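Local coordinates for protein GNAT family acetyltransferase (Mycobacterium smegmatis, PDB 6C30) that probably transfers an acetyl group from acetyl-CoA to the N-terminal amine of a protein substrate, as a RimJ-type GNAT N-acetyltransferase, at residues 48-60 with 178-190. Numbering follows the deposited sequence.
Sequences QHHLEPWEPMTGM and KRYLEVDGAWRDH
M57 meets the hairpin turn through both backbone and side chain. Its N donates to E182 O at 2.8 Å, and P56, lacking an N-H of its own, adds a CA-H...O contact to the same oxygen. The side chain crosses that of E182 at about a right angle, SD lying 3.6 Å from E182 CG. With chi3 bent to 66°, CE turns back to the E182 carboxylate; the long, flexible thioether can thus lie across the E182 methylene while SD weakly accepts from G185 N at 3.3 Å.

The methyls of buried V183 pack on the backbone of 53-56. With CG1 anti to the backbone N (chi1 171°), both flank E55 O, CG1 reaching on to P53 O (3.1 Å) and CG2 to P56 CA (3.9 Å). P56 CG and L181 CD2 make an apolar touch at 4.4 Å.

V183 to A186 form a type I' turn closing a beta hairpin at the edge of the GNAT sheet. D184 adopts the left-handed region, which aspartate tolerates comparatively well; at G185 a CB would jam against D184 O, calling for glycine. R188 braces the turn, NE bonding V183 O and NH2 D184 O, both near its guanidinium plane.

One water donates to E52 O and E55 O and accepts from D184 N; a second donates to W54 O and lies 3.0 Å from H190 NE2, whose ring is oriented by ND1 donating to R188 O. The CB of E55 points away from 178-190, and OE2 pairs with R44 NH2.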
loop_
_atom_site.group_PDB
_atom_site.type_symbol
_atom_site.label_atom_id
_atom_site.label_comp_id
_atom_site.label_asym_id
_atom_site.label_seq_id
_atom_site.Cartn_x
_atom_site.Cartn_y
_atom_site.Cartn_z
ATOM N N GLN A 48 -3.722 23.885 9.085
ATOM C CA GLN A 48 -3.295 24.514 10.334
ATOM C C GLN A 48 -4.458 24.852 11.263
ATOM O O GLN A 48 -4.443 24.507 12.435
ATOM C CB GLN A 48 -2.511 25.797 10.063
ATOM C CG GLN A 48 -2.134 26.529 11.359
ATOM C CD GLN A 48 -1.274 27.748 11.138
ATOM O OE1 GLN A 48 -0.908 28.070 10.010
ATOM N NE2 GLN A 48 -0.948 28.441 12.227
ATOM N N HIS A 49 -5.481 25.508 10.729
ATOM C CA HIS A 49 -6.532 26.012 11.610
ATOM C C HIS A 49 -7.545 24.960 12.008
ATOM O O HIS A 49 -8.284 25.154 12.969
ATOM C CB HIS A 49 -7.188 27.217 10.953
ATOM C CG HIS A 49 -6.193 28.263 10.564
ATOM N ND1 HIS A 49 -5.335 28.835 11.476
ATOM C CD2 HIS A 49 -5.888 28.806 9.363
ATOM C CE1 HIS A 49 -4.560 29.707 10.856
ATOM N NE2 HIS A 49 -4.873 29.707 9.574
ATOM N N HIS A 50 -7.524 23.810 11.347
ATOM C CA HIS A 50 -8.300 22.669 11.800
ATOM C C HIS A 50 -7.578 21.864 12.866
ATOM O O HIS A 50 -8.218 21.197 13.683
ATOM C CB HIS A 50 -8.625 21.745 10.630
ATOM C CG HIS A 50 -9.389 22.413 9.537
ATOM N ND1 HIS A 50 -10.678 22.870 9.709
ATOM C CD2 HIS A 50 -9.058 22.684 8.253
ATOM C CE1 HIS A 50 -11.109 23.396 8.575
ATOM N NE2 HIS A 50 -10.145 23.295 7.675
ATOM N N LEU A 51 -6.248 21.906 12.843
ATOM C CA LEU A 51 -5.435 21.055 13.710
ATOM C C LEU A 51 -4.919 21.771 14.946
ATOM O O LEU A 51 -4.917 21.204 16.044
ATOM C CB LEU A 51 -4.251 20.490 12.919
ATOM C CG LEU A 51 -4.618 19.512 11.805
ATOM C CD1 LEU A 51 -3.446 19.330 10.847
ATOM C CD2 LEU A 51 -5.060 18.172 12.392
ATOM N N GLU A 52 -4.480 23.016 14.774
ATOM C CA GLU A 52 -3.792 23.712 15.859
ATOM C C GLU A 52 -4.632 23.913 17.149
ATOM O O GLU A 52 -4.074 23.852 18.246
ATOM C CB GLU A 52 -3.258 25.063 15.360
ATOM C CG GLU A 52 -2.236 25.691 16.309
ATOM C CD GLU A 52 -1.463 26.835 15.685
ATOM O OE1 GLU A 52 -2.005 27.500 14.786
ATOM O OE2 GLU A 52 -0.309 27.075 16.109
ATOM N N PRO A 53 -5.961 24.115 17.047
ATOM C CA PRO A 53 -6.696 24.256 18.315
ATOM C C PRO A 53 -6.650 23.007 19.195
ATOM O O PRO A 53 -6.992 23.110 20.382
ATOM C CB PRO A 53 -8.135 24.520 17.860
ATOM C CG PRO A 53 -7.994 25.118 16.512
ATOM C CD PRO A 53 -6.822 24.429 15.890
ATOM N N TRP A 54 -6.240 21.868 18.634
ATOM C CA TRP A 54 -6.330 20.575 19.317
ATOM C C TRP A 54 -4.964 19.931 19.528
ATOM O O TRP A 54 -4.871 18.877 20.142
ATOM C CB TRP A 54 -7.246 19.614 18.533
ATOM C CG TRP A 54 -8.492 20.299 18.095
ATOM C CD1 TRP A 54 -8.784 20.742 16.837
ATOM C CD2 TRP A 54 -9.584 20.693 18.925
ATOM N NE1 TRP A 54 -10.008 21.367 16.829
ATOM C CE2 TRP A 54 -10.520 21.350 18.099
ATOM C CE3 TRP A 54 -9.871 20.540 20.286
ATOM C CZ2 TRP A 54 -11.719 21.863 18.592
ATOM C CZ3 TRP A 54 -11.065 21.045 20.775
ATOM C CH2 TRP A 54 -11.974 21.702 19.931
ATOM N N GLU A 55 -3.924 20.595 19.043
ATOM C CA GLU A 55 -2.586 20.013 18.971
ATOM C C GLU A 55 -1.748 20.387 20.186
ATOM O O GLU A 55 -1.718 21.537 20.563
ATOM C CB GLU A 55 -1.901 20.504 17.693
ATOM C CG GLU A 55 -0.601 19.799 17.308
ATOM C CD GLU A 55 -0.826 18.404 16.765
ATOM O OE1 GLU A 55 -1.998 18.014 16.564
ATOM O OE2 GLU A 55 0.176 17.699 16.524
ATOM N N PRO A 56 -1.063 19.410 20.806
ATOM C CA PRO A 56 -0.115 19.789 21.855
ATOM C C PRO A 56 0.907 20.788 21.315
ATOM O O PRO A 56 1.363 20.662 20.166
ATOM C CB PRO A 56 0.540 18.458 22.238
ATOM C CG PRO A 56 -0.492 17.429 21.886
ATOM C CD PRO A 56 -1.181 17.952 20.653
ATOM N N MET A 57 1.226 21.793 22.113
ATOM C CA MET A 57 2.092 22.876 21.679
ATOM C C MET A 57 3.532 22.408 21.490
ATOM O O MET A 57 4.018 21.550 22.220
ATOM C CB MET A 57 2.029 24.029 22.674
ATOM C CG MET A 57 0.704 24.786 22.619
ATOM S SD MET A 57 0.385 25.833 24.045
ATOM C CE MET A 57 1.669 27.078 23.911
ATOM N N THR A 58 4.207 22.981 20.497
ATOM C CA THR A 58 5.579 22.591 20.166
ATOM C C THR A 58 6.585 23.669 20.522
ATOM O O THR A 58 7.789 23.424 20.490
ATOM C CB THR A 58 5.736 22.296 18.667
ATOM O OG1 THR A 58 5.385 23.468 17.927
ATOM C CG2 THR A 58 4.846 21.139 18.240
ATOM N N GLY A 59 6.095 24.868 20.820
ATOM C CA GLY A 59 6.965 25.983 21.139
ATOM C C GLY A 59 7.541 26.648 19.907
ATOM O O GLY A 59 8.465 27.453 19.992
ATOM N N MET A 60 7.009 26.315 18.740
ATOM C CA MET A 60 7.473 27.004 17.552
ATOM C C MET A 60 6.322 27.310 16.612
ATOM O O MET A 60 5.209 26.797 16.771
ATOM C CB MET A 60 8.549 26.191 16.841
ATOM C CG MET A 60 8.016 24.985 16.129
ATOM S SD MET A 60 9.324 23.893 15.525
ATOM C CE MET A 60 9.650 22.928 16.984
ATOM N N LYS A 178 -7.540 16.824 34.365
ATOM C CA LYS A 178 -7.534 18.277 34.493
ATOM C C LYS A 178 -6.219 18.904 34.016
ATOM O O LYS A 178 -5.135 18.446 34.385
ATOM C CB LYS A 178 -7.792 18.689 35.949
ATOM C CG LYS A 178 -9.146 18.233 36.495
ATOM C CD LYS A 178 -10.332 18.861 35.752
ATOM C CE LYS A 178 -10.423 20.351 36.006
ATOM N NZ LYS A 178 -11.612 20.951 35.317
ATOM N N ARG A 179 -6.324 19.952 33.196
ATOM C CA ARG A 179 -5.155 20.744 32.787
ATOM C C ARG A 179 -4.054 19.827 32.256
ATOM O O ARG A 179 -2.885 19.959 32.616
ATOM C CB ARG A 179 -4.641 21.590 33.963
ATOM C CG ARG A 179 -5.652 22.618 34.463
ATOM C CD ARG A 179 -5.232 23.273 35.785
ATOM N NE ARG A 179 -5.128 22.307 36.879
ATOM C CZ ARG A 179 -6.161 21.864 37.591
ATOM N NH1 ARG A 179 -7.389 22.301 37.334
ATOM N NH2 ARG A 179 -5.969 20.984 38.567
ATOM N N TYR A 180 -4.444 18.885 31.406
ATOM C CA TYR A 180 -3.601 17.741 31.081
ATOM C C TYR A 180 -2.494 18.047 30.068
ATOM O O TYR A 180 -1.339 17.681 30.282
ATOM C CB TYR A 180 -4.487 16.588 30.575
ATOM C CG TYR A 180 -3.721 15.340 30.203
ATOM C CD1 TYR A 180 -3.039 14.607 31.170
ATOM C CD2 TYR A 180 -3.686 14.888 28.891
ATOM C CE1 TYR A 180 -2.335 13.464 30.827
ATOM C CE2 TYR A 180 -2.989 13.743 28.545
ATOM C CZ TYR A 180 -2.311 13.044 29.514
ATOM O OH TYR A 180 -1.615 11.908 29.149
ATOM N N LEU A 181 -2.853 18.687 28.959
ATOM C CA LEU A 181 -1.910 18.945 27.874
ATOM C C LEU A 181 -1.903 20.419 27.527
ATOM O O LEU A 181 -2.956 21.079 27.554
ATOM C CB LEU A 181 -2.270 18.121 26.634
ATOM C CG LEU A 181 -1.773 16.677 26.572
ATOM C CD1 LEU A 181 -2.574 15.859 25.567
ATOM C CD2 LEU A 181 -0.273 16.641 26.242
ATOM N N GLU A 182 -0.727 20.936 27.185
ATOM C CA GLU A 182 -0.597 22.326 26.780
ATOM C C GLU A 182 -1.057 22.446 25.336
ATOM O O GLU A 182 -0.376 21.979 24.419
ATOM C CB GLU A 182 0.847 22.799 26.925
ATOM C CG GLU A 182 0.999 24.272 27.236
ATOM C CD GLU A 182 2.448 24.731 27.167
ATOM O OE1 GLU A 182 3.355 23.880 27.009
ATOM O OE2 GLU A 182 2.678 25.952 27.263
ATOM N N VAL A 183 -2.221 23.048 25.134
ATOM C CA VAL A 183 -2.875 23.104 23.822
ATOM C C VAL A 183 -3.490 24.489 23.645
ATOM O O VAL A 183 -4.189 24.973 24.530
ATOM C CB VAL A 183 -3.984 22.024 23.689
ATOM C CG1 VAL A 183 -4.805 22.234 22.423
ATOM C CG2 VAL A 183 -3.402 20.619 23.735
ATOM N N ASP A 184 -3.212 25.129 22.513
ATOM C CA ASP A 184 -3.836 26.409 22.172
ATOM C C ASP A 184 -3.656 27.446 23.286
ATOM O O ASP A 184 -4.584 28.174 23.630
ATOM C CB ASP A 184 -5.334 26.207 21.847
ATOM C CG ASP A 184 -5.945 27.384 21.098
ATOM O OD1 ASP A 184 -5.213 28.075 20.359
ATOM O OD2 ASP A 184 -7.172 27.596 21.232
ATOM N N GLY A 185 -2.459 27.487 23.867
ATOM C CA GLY A 185 -2.113 28.579 24.762
ATOM C C GLY A 185 -2.401 28.406 26.241
ATOM O O GLY A 185 -2.243 29.361 27.013
ATOM N N ALA A 186 -2.837 27.214 26.638
ATOM C CA ALA A 186 -3.121 26.951 28.049
ATOM C C ALA A 186 -3.123 25.464 28.311
ATOM O O ALA A 186 -3.191 24.666 27.381
ATOM C CB ALA A 186 -4.465 27.562 28.458
ATOM N N TRP A 187 -3.042 25.093 29.584
ATOM C CA TRP A 187 -3.190 23.691 29.977
ATOM C C TRP A 187 -4.663 23.304 29.937
ATOM O O TRP A 187 -5.467 23.876 30.668
ATOM C CB TRP A 187 -2.604 23.464 31.371
ATOM C CG TRP A 187 -1.126 23.609 31.399
ATOM C CD1 TRP A 187 -0.407 24.712 31.771
ATOM C CD2 TRP A 187 -0.170 22.612 31.029
ATOM N NE1 TRP A 187 0.941 24.455 31.664
ATOM C CE2 TRP A 187 1.112 23.172 31.209
ATOM C CE3 TRP A 187 -0.273 21.294 30.573
ATOM C CZ2 TRP A 187 2.282 22.460 30.936
ATOM C CZ3 TRP A 187 0.885 20.585 30.305
ATOM C CH2 TRP A 187 2.146 21.172 30.493
ATOM N N ARG A 188 -5.020 22.344 29.085
ATOM C CA ARG A 188 -6.424 22.040 28.793
ATOM C C ARG A 188 -6.873 20.679 29.309
ATOM O O ARG A 188 -6.170 19.678 29.130
ATOM C CB ARG A 188 -6.686 22.084 27.282
ATOM C CG ARG A 188 -6.131 23.290 26.560
ATOM C CD ARG A 188 -7.112 24.408 26.595
ATOM N NE ARG A 188 -6.679 25.581 25.843
ATOM C CZ ARG A 188 -7.404 26.691 25.775
ATOM N NH1 ARG A 188 -8.571 26.738 26.403
ATOM N NH2 ARG A 188 -6.974 27.744 25.093
ATOM N N ASP A 189 -8.055 20.630 29.930
ATOM C CA ASP A 189 -8.654 19.352 30.305
ATOM C C ASP A 189 -8.783 18.427 29.096
ATOM O O ASP A 189 -9.156 18.871 28.010
ATOM C CB ASP A 189 -10.058 19.529 30.885
ATOM C CG ASP A 189 -10.096 20.306 32.190
ATOM O OD1 ASP A 189 -9.047 20.703 32.754
ATOM O OD2 ASP A 189 -11.243 20.503 32.653
ATOM N N HIS A 190 -8.494 17.146 29.287
ATOM C CA HIS A 190 -8.747 16.122 28.278
ATOM C C HIS A 190 -9.494 14.960 28.917
ATOM O O HIS A 190 -9.129 14.510 30.010
ATOM C CB HIS A 190 -7.441 15.603 27.662
ATOM C CG HIS A 190 -6.818 16.525 26.654
ATOM N ND1 HIS A 190 -6.307 17.759 26.988
ATOM C CD2 HIS A 190 -6.598 16.371 25.322
ATOM C CE1 HIS A 190 -5.815 18.336 25.903
ATOM N NE2 HIS A 190 -5.971 17.512 24.883
HETATM O O HOH W 1 -2.091 24.099 20.037
HETATM O O HOH W 2 -6.674 18.604 22.181
#